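Local coordinates for glycoside hydrolase family protein (Novosphingobium sp. PP1Y, PDB 6Q2F) that hydrolyses alpha-L-rhamnosides, as a glycoside hydrolase of the alpha-L-rhamnosidase family, at residues 655-660 / 705-710; 801-806 / 838-843; 1054-1059 / 1095-1100. All coordinates share one frame; numbering follows the deposited sequence.

Contact 1 of 3, residues 655-660 / 705-710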
loop_
_atom_site.group_PDB
_atom_site.type_symbol
_atom_site.label_atom_id
_atom_site.label_comp_id
_atom_site.label_asym_id
_atom_site.label_seq_id
_atom_site.Cartn_x
_atom_site.Cartn_y
_atom_site.Cartn_z
ATOM N N PHE A 655 -8.424 -13.893 -16.732
ATOM C CA PHE A 655 -8.806 -14.341 -15.399
ATOM C C PHE A 655 -10.259 -14.774 -15.360
ATOM O O PHE A 655 -11.151 -14.066 -15.829
ATOM C CB PHE A 655 -8.592 -13.225 -14.333
ATOM C CG PHE A 655 -7.207 -12.676 -14.288
ATOM C CD1 PHE A 655 -6.847 -11.600 -15.098
ATOM C CD2 PHE A 655 -6.265 -13.215 -13.416
ATOM C CE1 PHE A 655 -5.553 -11.064 -15.037
ATOM C CE2 PHE A 655 -4.968 -12.692 -13.343
ATOM C CZ PHE A 655 -4.610 -11.614 -14.149
ATOM N N ALA A 656 -10.473 -15.939 -14.790
ATOM C CA ALA A 656 -11.763 -16.418 -14.344
ATOM C C ALA A 656 -11.647 -16.603 -12.840
ATOM O O ALA A 656 -10.534 -16.578 -12.304
ATOM C CB ALA A 656 -12.138 -17.736 -15.038
ATOM N N PRO A 657 -12.760 -16.764 -12.117
ATOM C CA PRO A 657 -12.659 -16.876 -10.649
ATOM C C PRO A 657 -11.697 -17.960 -10.198
ATOM O O PRO A 657 -11.047 -17.813 -9.154
ATOM C CB PRO A 657 -14.103 -17.169 -10.233
ATOM C CG PRO A 657 -14.923 -16.517 -11.310
ATOM C CD PRO A 657 -14.164 -16.771 -12.572
ATOM N N LYS A 658 -11.533 -18.999 -10.990
ATOM C CA LYS A 658 -10.620 -20.067 -10.646
ATOM C C LYS A 658 -9.204 -19.515 -10.500
ATOM O O LYS A 658 -8.459 -19.983 -9.711
ATOM C CB LYS A 658 -10.714 -21.257 -11.615
ATOM C CG LYS A 658 -9.719 -21.271 -12.743
ATOM C CD LYS A 658 -10.113 -22.207 -13.870
ATOM C CE LYS A 658 -10.303 -23.650 -13.414
ATOM N NZ LYS A 658 -10.057 -24.681 -14.441
ATOM N N ASP A 659 -8.863 -18.509 -11.272
ATOM C CA ASP A 659 -7.543 -17.898 -11.190
ATOM C C ASP A 659 -7.434 -16.868 -10.082
ATOM O O ASP A 659 -6.318 -16.489 -9.712
ATOM C CB ASP A 659 -7.194 -17.206 -12.501
ATOM C CG ASP A 659 -7.293 -18.136 -13.679
ATOM O OD1 ASP A 659 -6.463 -19.059 -13.737
ATOM O OD2 ASP A 659 -8.188 -17.934 -14.521
ATOM N N LEU A 660 -8.557 -16.369 -9.580
ATOM C CA LEU A 660 -8.511 -15.270 -8.638
ATOM C C LEU A 660 -8.615 -15.713 -7.193
ATOM O O LEU A 660 -8.293 -14.927 -6.306
ATOM C CB LEU A 660 -9.633 -14.277 -8.944
ATOM C CG LEU A 660 -9.598 -13.719 -10.366
ATOM C CD1 LEU A 660 -10.828 -12.843 -10.627
ATOM C CD2 LEU A 660 -8.312 -12.924 -10.578
ATOM N N GLU A 705 -17.358 -8.571 -19.430
ATOM C CA GLU A 705 -16.580 -9.783 -19.185
ATOM C C GLU A 705 -17.334 -10.998 -19.724
ATOM O O GLU A 705 -18.565 -11.048 -19.681
ATOM C CB GLU A 705 -16.285 -9.929 -17.682
ATOM C CG GLU A 705 -15.415 -11.139 -17.258
ATOM C CD GLU A 705 -14.055 -11.207 -17.951
ATOM O OE1 GLU A 705 -14.001 -11.611 -19.133
ATOM O OE2 GLU A 705 -13.031 -10.883 -17.317
ATOM N N SER A 706 -16.591 -11.970 -20.261
ATOM C CA SER A 706 -17.239 -13.108 -20.915
ATOM C C SER A 706 -18.108 -13.894 -19.936
ATOM O O SER A 706 -19.227 -14.302 -20.269
ATOM C CB SER A 706 -16.193 -14.021 -21.562
ATOM O OG SER A 706 -15.103 -14.248 -20.693
ATOM N N TRP A 707 -17.629 -14.082 -18.707
ATOM C CA TRP A 707 -18.384 -14.794 -17.686
ATOM C C TRP A 707 -19.169 -13.850 -16.778
ATOM O O TRP A 707 -19.577 -14.251 -15.678
ATOM C CB TRP A 707 -17.442 -15.677 -16.861
ATOM C CG TRP A 707 -16.194 -14.972 -16.391
ATOM C CD1 TRP A 707 -15.041 -14.789 -17.105
ATOM C CD2 TRP A 707 -15.967 -14.379 -15.104
ATOM N NE1 TRP A 707 -14.112 -14.105 -16.344
ATOM C CE2 TRP A 707 -14.656 -13.847 -15.111
ATOM C CE3 TRP A 707 -16.736 -14.256 -13.945
ATOM C CZ2 TRP A 707 -14.098 -13.193 -13.999
ATOM C CZ3 TRP A 707 -16.186 -13.613 -12.846
ATOM C CH2 TRP A 707 -14.873 -13.082 -12.882
ATOM N N ALA A 708 -19.403 -12.613 -17.227
ATOM C CA ALA A 708 -19.980 -11.598 -16.350
ATOM C C ALA A 708 -21.361 -11.999 -15.850
ATOM O O ALA A 708 -21.701 -11.756 -14.686
ATOM C CB ALA A 708 -20.057 -10.262 -17.072
ATOM N N GLU A 709 -22.186 -12.603 -16.707
ATOM C CA GLU A 709 -23.506 -12.982 -16.225
ATOM C C GLU A 709 -23.476 -14.253 -15.387
ATOM O O GLU A 709 -24.530 -14.714 -14.943
ATOM C CB GLU A 709 -24.477 -13.131 -17.390
ATOM C CG GLU A 709 -24.710 -11.812 -18.129
ATOM C CD GLU A 709 -25.200 -10.700 -17.206
ATOM O OE1 GLU A 709 -24.891 -9.512 -17.492
ATOM O OE2 GLU A 709 -25.879 -11.000 -16.204
HETATM N N MSE A 710 -22.305 -14.819 -15.145
HETATM C CA MSE A 710 -22.207 -15.937 -14.220
HETATM C C MSE A 710 -21.268 -15.645 -13.052
HETATM O O MSE A 710 -20.726 -16.557 -12.453
HETATM C CB MSE A 710 -21.769 -17.200 -14.965
HETATM C CG MSE A 710 -22.900 -17.811 -15.800
HETATM SE SE MSE A 710 -22.329 -19.334 -16.918
HETATM C CE MSE A 710 -21.296 -20.303 -15.541
HETATM O O HOH W 1 -10.718 -11.665 -17.164
#
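A proline set with its CD-CG edge over the face of a tryptophan, with a hydrogen bond from the indole to the backbone beside it, joins the start of helix 657-670 to the loop that leads into helix 712-726. The helix is the crossover between the parallel strands 642-649 and 674-677 of the (beta/alpha)8 barrel. Pro-657 brings its ring down over the six-membered ring of Trp-707: CD stands 3.6 Å from that ring's centroid, almost on the ring normal, a CH-pi contact, and CG lies 3.5 Å from CZ3. Beyond the opposite face sits CG of Glu-705, 3.4 Å above the plane and offset toward the rim, so the indole has a proline on one face and, less centrally, the aliphatic part of a glutamate on the other. Chi1 of 48° wedges CG of Trp-707 between its own N and C, turning the indole back to meet Pro-657. At the ring's edge, NE1 donates to Phe-655 O (3.0 Å). The donor lies in the carbonyl plane on a lone pair, but the N-H is bent (135°), and the oxygen is tilted from the indole plane. A water also donates to Phe-655 O at 2.8 Å. The tryptophan itself belongs to a type I turn closed by Ala-708 N to Glu-705 O, while Asp-659 OD2 takes the N-H of Ala-656 nearly straight and pairs with Arg-1128. Leu-1057 and Ala-1095 also touch the indole. The buried N-H of Trp-707 thus has a carbonyl mate, Phe-655 O has two donors, and the ring faces meet hydrocarbon, which would fix the rotation of the indole.

Contact 2 of 3, residues 801-806 / 838-843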
loop_
_atom_site.group_PDB
_atom_site.type_symbol
_atom_site.label_atom_id
_atom_site.label_comp_id
_atom_site.label_asym_id
_atom_site.label_seq_id
_atom_site.Cartn_x
_atom_site.Cartn_y
_atom_site.Cartn_z
HETATM N N MSE A 801 14.416 4.217 20.459
HETATM C CA MSE A 801 13.155 4.526 21.093
HETATM C C MSE A 801 13.229 5.852 21.827
HETATM O O MSE A 801 14.215 6.183 22.482
HETATM C CB MSE A 801 12.757 3.405 22.053
HETATM C CG MSE A 801 11.369 3.564 22.650
HETATM SE SE MSE A 801 11.028 2.126 23.899
HETATM C CE MSE A 801 10.982 0.666 22.640
ATOM N N THR A 802 12.155 6.605 21.711
ATOM C CA THR A 802 12.090 7.924 22.295
ATOM C C THR A 802 11.704 7.824 23.779
ATOM O O THR A 802 11.143 6.819 24.245
ATOM C CB THR A 802 11.105 8.754 21.477
ATOM O OG1 THR A 802 11.397 10.136 21.624
ATOM C CG2 THR A 802 9.684 8.462 21.897
ATOM N N LEU A 803 12.056 8.859 24.542
ATOM C CA LEU A 803 11.698 8.854 25.954
ATOM C C LEU A 803 10.189 8.762 26.120
ATOM O O LEU A 803 9.696 8.019 26.972
ATOM C CB LEU A 803 12.249 10.097 26.662
ATOM C CG LEU A 803 11.842 10.181 28.142
ATOM C CD1 LEU A 803 12.304 8.946 28.914
ATOM C CD2 LEU A 803 12.393 11.439 28.792
ATOM N N ALA A 804 9.443 9.491 25.289
ATOM C CA ALA A 804 7.986 9.462 25.348
ATOM C C ALA A 804 7.448 8.048 25.153
ATOM O O ALA A 804 6.528 7.619 25.858
ATOM C CB ALA A 804 7.399 10.400 24.286
ATOM N N ALA A 805 7.990 7.310 24.182
ATOM C CA ALA A 805 7.551 5.932 24.003
ATOM C C ALA A 805 7.979 5.092 25.189
ATOM O O ALA A 805 7.203 4.279 25.696
ATOM C CB ALA A 805 8.109 5.339 22.704
ATOM N N LEU A 806 9.223 5.269 25.639
ATOM C CA LEU A 806 9.738 4.436 26.724
ATOM C C LEU A 806 8.952 4.670 28.007
ATOM O O LEU A 806 8.665 3.722 28.757
ATOM C CB LEU A 806 11.220 4.725 26.926
ATOM C CG LEU A 806 11.938 3.907 27.993
ATOM C CD1 LEU A 806 11.874 2.426 27.650
ATOM C CD2 LEU A 806 13.382 4.366 28.063
ATOM N N LEU A 838 17.449 13.853 30.278
ATOM C CA LEU A 838 18.550 12.962 29.967
ATOM C C LEU A 838 18.487 11.643 30.725
ATOM O O LEU A 838 18.178 10.587 30.182
ATOM C CB LEU A 838 19.844 13.674 30.375
ATOM C CG LEU A 838 19.743 15.027 31.100
ATOM C CD1 LEU A 838 21.029 15.392 31.807
ATOM C CD2 LEU A 838 19.328 16.088 30.105
ATOM N N THR A 839 18.802 11.750 31.999
ATOM C CA THR A 839 18.837 10.682 32.960
ATOM C C THR A 839 17.674 9.709 33.019
ATOM O O THR A 839 17.863 8.571 33.279
ATOM C CB THR A 839 18.959 11.353 34.336
ATOM O OG1 THR A 839 20.188 12.060 34.371
ATOM C CG2 THR A 839 18.897 10.384 35.488
ATOM N N GLU A 840 16.479 10.184 32.810
ATOM C CA GLU A 840 15.274 9.373 32.947
ATOM C C GLU A 840 15.216 8.248 31.917
ATOM O O GLU A 840 14.786 7.131 32.236
ATOM C CB GLU A 840 14.032 10.262 32.849
ATOM C CG GLU A 840 12.727 9.474 32.944
ATOM C CD GLU A 840 11.502 10.348 32.764
ATOM O OE1 GLU A 840 11.658 11.584 32.659
ATOM O OE2 GLU A 840 10.388 9.795 32.724
ATOM N N TRP A 841 15.649 8.518 30.683
ATOM C CA TRP A 841 15.668 7.480 29.653
ATOM C C TRP A 841 16.507 6.296 30.111
ATOM O O TRP A 841 16.063 5.144 30.044
ATOM C CB TRP A 841 16.214 8.058 28.343
ATOM C CG TRP A 841 16.095 7.174 27.126
ATOM C CD1 TRP A 841 15.139 7.250 26.161
ATOM C CD2 TRP A 841 16.978 6.103 26.730
ATOM N NE1 TRP A 841 15.357 6.297 25.195
ATOM C CE2 TRP A 841 16.479 5.580 25.517
ATOM C CE3 TRP A 841 18.139 5.551 27.273
ATOM C CZ2 TRP A 841 17.093 4.527 24.845
ATOM C CZ3 TRP A 841 18.747 4.503 26.606
ATOM C CH2 TRP A 841 18.224 4.000 25.406
ATOM N N SER A 842 17.716 6.571 30.614
ATOM C CA SER A 842 18.599 5.507 31.084
ATOM C C SER A 842 18.027 4.795 32.305
ATOM O O SER A 842 18.193 3.580 32.453
ATOM C CB SER A 842 19.983 6.071 31.409
ATOM O OG SER A 842 20.737 6.289 30.227
ATOM N N SER A 843 17.377 5.532 33.205
ATOM C CA SER A 843 16.798 4.893 34.383
ATOM C C SER A 843 15.702 3.919 33.978
ATOM O O SER A 843 15.609 2.809 34.513
ATOM C CB SER A 843 16.242 5.947 35.343
ATOM O OG SER A 843 17.268 6.808 35.791
#
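Trp-841 reaches from helix 838-848 to the beginning of helix 803-814, where its pyrrole N-H donates to the backbone carbonyl of Met-801. NE1 and Met-801 O are 2.9 Å apart, and the bond is fairly straight at 159°. The oxygen lies in the plane of the indole, yet from the carbonyl's side the donor stands above the plane, 35° out of it, and not on a lone pair. Leu-806 comes over one face of the same indole, crossing it at about a right angle: its CD2 is 3.9 Å from the centroid of the five-membered ring, close to the normal, a CH-pi contact. That methyl also lies 3.4 Å from Trp-841 O. Leu-803 fills the approach between the helices, with CD1 3.7 Å from Trp-841 CA and its backbone N and CA at the ring's edge beside CD1 of the indole. The other branch of Leu-803, CD2, rests 3.9 Å from Glu-840 OE1.

What sets the indole in this place is chi1 of -171°, which swings CG of Trp-841 away from its backbone N and sends the ring across to the other helix. The backbone of Met-801 is also hydrogen-bonded to Ala-826, and Thr-802 takes the N-cap position without a capping bond from its side chain. Glu-840 turns its carboxylate to Arg-807 in a salt bridge, a charged clasp at the border of the apolar patch.

Leu-844 and Val-845, further along helix 838-848, extend the packing against Leu-806, and Leu-844 also meets Leu-803. Helix 803-814 is the crossover from strand 788-794 to its parallel neighbour 818-820, and helix 838-848 lies in the next connection, from 818-820 to the parallel strand 860-863.

Contact 3 of 3, residues 1054-1059 / 1095-1100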
loop_
_atom_site.group_PDB
_atom_site.type_symbol
_atom_site.label_atom_id
_atom_site.label_comp_id
_atom_site.label_asym_id
_atom_site.label_seq_id
_atom_site.Cartn_x
_atom_site.Cartn_y
_atom_site.Cartn_z
ATOM N N VAL A 1054 -12.887 -28.242 -15.976
ATOM C CA VAL A 1054 -13.843 -27.283 -16.481
ATOM C C VAL A 1054 -13.133 -25.989 -16.809
ATOM O O VAL A 1054 -12.414 -25.485 -16.012
ATOM C CB VAL A 1054 -14.918 -26.957 -15.445
ATOM C CG1 VAL A 1054 -15.851 -25.881 -15.946
ATOM C CG2 VAL A 1054 -15.709 -28.164 -15.051
ATOM N N GLY A 1055 -13.360 -25.465 -17.993
ATOM C CA GLY A 1055 -12.766 -24.221 -18.412
ATOM C C GLY A 1055 -13.835 -23.195 -18.683
ATOM O O GLY A 1055 -14.381 -23.189 -19.731
ATOM N N ASP A 1056 -14.173 -22.340 -17.739
ATOM C CA ASP A 1056 -13.549 -22.241 -16.450
ATOM C C ASP A 1056 -14.486 -22.352 -15.257
ATOM O O ASP A 1056 -14.030 -22.525 -14.164
ATOM C CB ASP A 1056 -12.849 -20.907 -16.349
ATOM C CG ASP A 1056 -11.822 -20.715 -17.372
ATOM O OD1 ASP A 1056 -10.861 -21.428 -17.407
ATOM O OD2 ASP A 1056 -11.952 -19.797 -18.128
ATOM N N LEU A 1057 -15.783 -22.231 -15.479
ATOM C CA LEU A 1057 -16.771 -22.340 -14.441
ATOM C C LEU A 1057 -18.006 -22.875 -15.060
ATOM O O LEU A 1057 -18.193 -22.739 -16.219
ATOM C CB LEU A 1057 -17.062 -21.015 -13.745
ATOM C CG LEU A 1057 -17.461 -19.757 -14.500
ATOM C CD1 LEU A 1057 -18.171 -18.766 -13.609
ATOM C CD2 LEU A 1057 -16.280 -19.110 -15.159
ATOM N N ALA A 1058 -18.854 -23.492 -14.270
ATOM C CA ALA A 1058 -20.055 -24.065 -14.776
ATOM C C ALA A 1058 -21.248 -24.025 -13.875
ATOM O O ALA A 1058 -21.206 -24.428 -12.758
ATOM C CB ALA A 1058 -19.793 -25.492 -15.170
ATOM N N GLN A 1059 -22.340 -23.555 -14.417
ATOM C CA GLN A 1059 -23.599 -23.521 -13.682
ATOM C C GLN A 1059 -24.418 -24.736 -14.110
ATOM O O GLN A 1059 -24.573 -24.982 -15.306
ATOM C CB GLN A 1059 -24.339 -22.192 -13.947
ATOM C CG GLN A 1059 -25.713 -22.028 -13.289
ATOM C CD GLN A 1059 -26.812 -22.798 -14.030
ATOM O OE1 GLN A 1059 -26.955 -22.689 -15.250
ATOM N NE2 GLN A 1059 -27.579 -23.587 -13.289
ATOM N N ALA A 1095 -18.852 -21.149 -18.829
ATOM C CA ALA A 1095 -18.290 -19.882 -19.263
ATOM C C ALA A 1095 -16.770 -19.974 -19.222
ATOM O O ALA A 1095 -16.203 -20.578 -18.301
ATOM C CB ALA A 1095 -18.759 -18.736 -18.356
ATOM N N ASN A 1096 -16.109 -19.369 -20.206
ATOM C CA ASN A 1096 -14.656 -19.247 -20.200
ATOM C C ASN A 1096 -14.299 -17.760 -20.270
ATOM O O ASN A 1096 -15.168 -16.898 -20.131
ATOM C CB ASN A 1096 -14.038 -20.044 -21.347
ATOM C CG ASN A 1096 -14.518 -19.570 -22.702
ATOM O OD1 ASN A 1096 -15.525 -18.862 -22.799
ATOM N ND2 ASN A 1096 -13.811 -19.972 -23.761
ATOM N N THR A 1097 -13.017 -17.466 -20.484
ATOM C CA THR A 1097 -12.541 -16.093 -20.613
ATOM C C THR A 1097 -12.585 -15.642 -22.077
ATOM O O THR A 1097 -12.802 -16.432 -22.998
ATOM C CB THR A 1097 -11.110 -15.951 -20.097
ATOM O OG1 THR A 1097 -10.231 -16.722 -20.927
ATOM C CG2 THR A 1097 -10.988 -16.403 -18.627
ATOM N N TRP A 1098 -12.355 -14.342 -22.280
ATOM C CA TRP A 1098 -12.257 -13.779 -23.625
ATOM C C TRP A 1098 -10.979 -14.151 -24.350
ATOM O O TRP A 1098 -10.842 -13.779 -25.521
ATOM C CB TRP A 1098 -12.328 -12.252 -23.579
ATOM C CG TRP A 1098 -13.703 -11.719 -23.574
ATOM C CD1 TRP A 1098 -14.346 -11.084 -22.530
ATOM C CD2 TRP A 1098 -14.638 -11.769 -24.656
ATOM N NE1 TRP A 1098 -15.623 -10.730 -22.917
ATOM C CE2 TRP A 1098 -15.823 -11.132 -24.217
ATOM C CE3 TRP A 1098 -14.584 -12.271 -25.966
ATOM C CZ2 TRP A 1098 -16.953 -11.004 -25.038
ATOM C CZ3 TRP A 1098 -15.707 -12.133 -26.783
ATOM C CH2 TRP A 1098 -16.874 -11.507 -26.315
ATOM N N VAL A 1099 -10.051 -14.853 -23.697
ATOM C CA VAL A 1099 -8.704 -15.009 -24.247
ATOM C C VAL A 1099 -8.752 -15.664 -25.627
ATOM O O VAL A 1099 -8.085 -15.221 -26.573
ATOM C CB VAL A 1099 -7.825 -15.812 -23.269
ATOM C CG1 VAL A 1099 -6.512 -16.229 -23.920
ATOM C CG2 VAL A 1099 -7.569 -15.002 -22.011
ATOM N N ASN A 1100 -9.535 -16.736 -25.757
ATOM C CA ASN A 1100 -9.469 -17.558 -26.957
ATOM C C ASN A 1100 -10.076 -16.833 -28.153
ATOM O O ASN A 1100 -9.545 -16.910 -29.262
ATOM C CB ASN A 1100 -10.175 -18.900 -26.715
ATOM C CG ASN A 1100 -9.375 -19.846 -25.818
ATOM O OD1 ASN A 1100 -8.269 -19.524 -25.380
ATOM N ND2 ASN A 1100 -9.939 -21.025 -25.545
HETATM O O HOH W 2 -10.682 -19.379 -20.338
#
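A classic beta bulge joins strand 1057-1062 to the end of strand 1086-1095 in the galactose-binding-like beta-sandwich domain, just where the chain leaves strand 1047-1055 of the other sheet. Asp-1056 and Leu-1057 both face Ala-1095, whose O accepts two N-H groups: Asp-1056 N at 2.7 Å, nearly straight, and Leu-1057 N at 3.3 Å. Ala-1095 N returns a bond to Leu-1057 O (3.1 Å). The peptide before Asp-1056 is cis, marking the kink between the strands. With chi1 at 54°, the leucine side chain folds back over its own backbone, and Leu-1057 CD2 comes to 4.1 Å from Ala-1095 CB; Pro-657 and Trp-707 pack on the same leucine. With an alanine here, the loss of CG and its two methyls would probably open a gap between the bulge and the rings of Pro-657 and Trp-707. Asp-1056 OD2 accepts from a water (2.6 Å) that takes the N-H of Thr-1097 (3.0 Å), while OD1 forms a salt bridge with Arg-1128. The chemistry is divided: the backbone fixes the bulge, leucine and alanine offer an apolar surface, and the buried aspartate, satisfied by arginine and water, is likely to stay charged.

In the fold
Contacts 1, 2 and 3 follow one another along the chain, each closing before the next opens. Contacts 1 and 3 are practically one site: their centres are about 7 Å apart, and they touch through probable hydrogen bonds from Ser-706 OG to Asn-1096 O and from Lys-658 NZ to Val-1054 O. Arg-1128 pairs with Asp-659 of one and Asp-1056 of the other. Where they meet, the (beta/alpha)8 barrel abuts the C-terminal beta-sandwich. Contact 2 lies across the chain's centre, about 56 Å from contact 1 and about 62 Å from contact 3 between centres. Contacts 1 and 3 border an interface between domains, whereas contact 2 is helix packing within one alpha/beta unit.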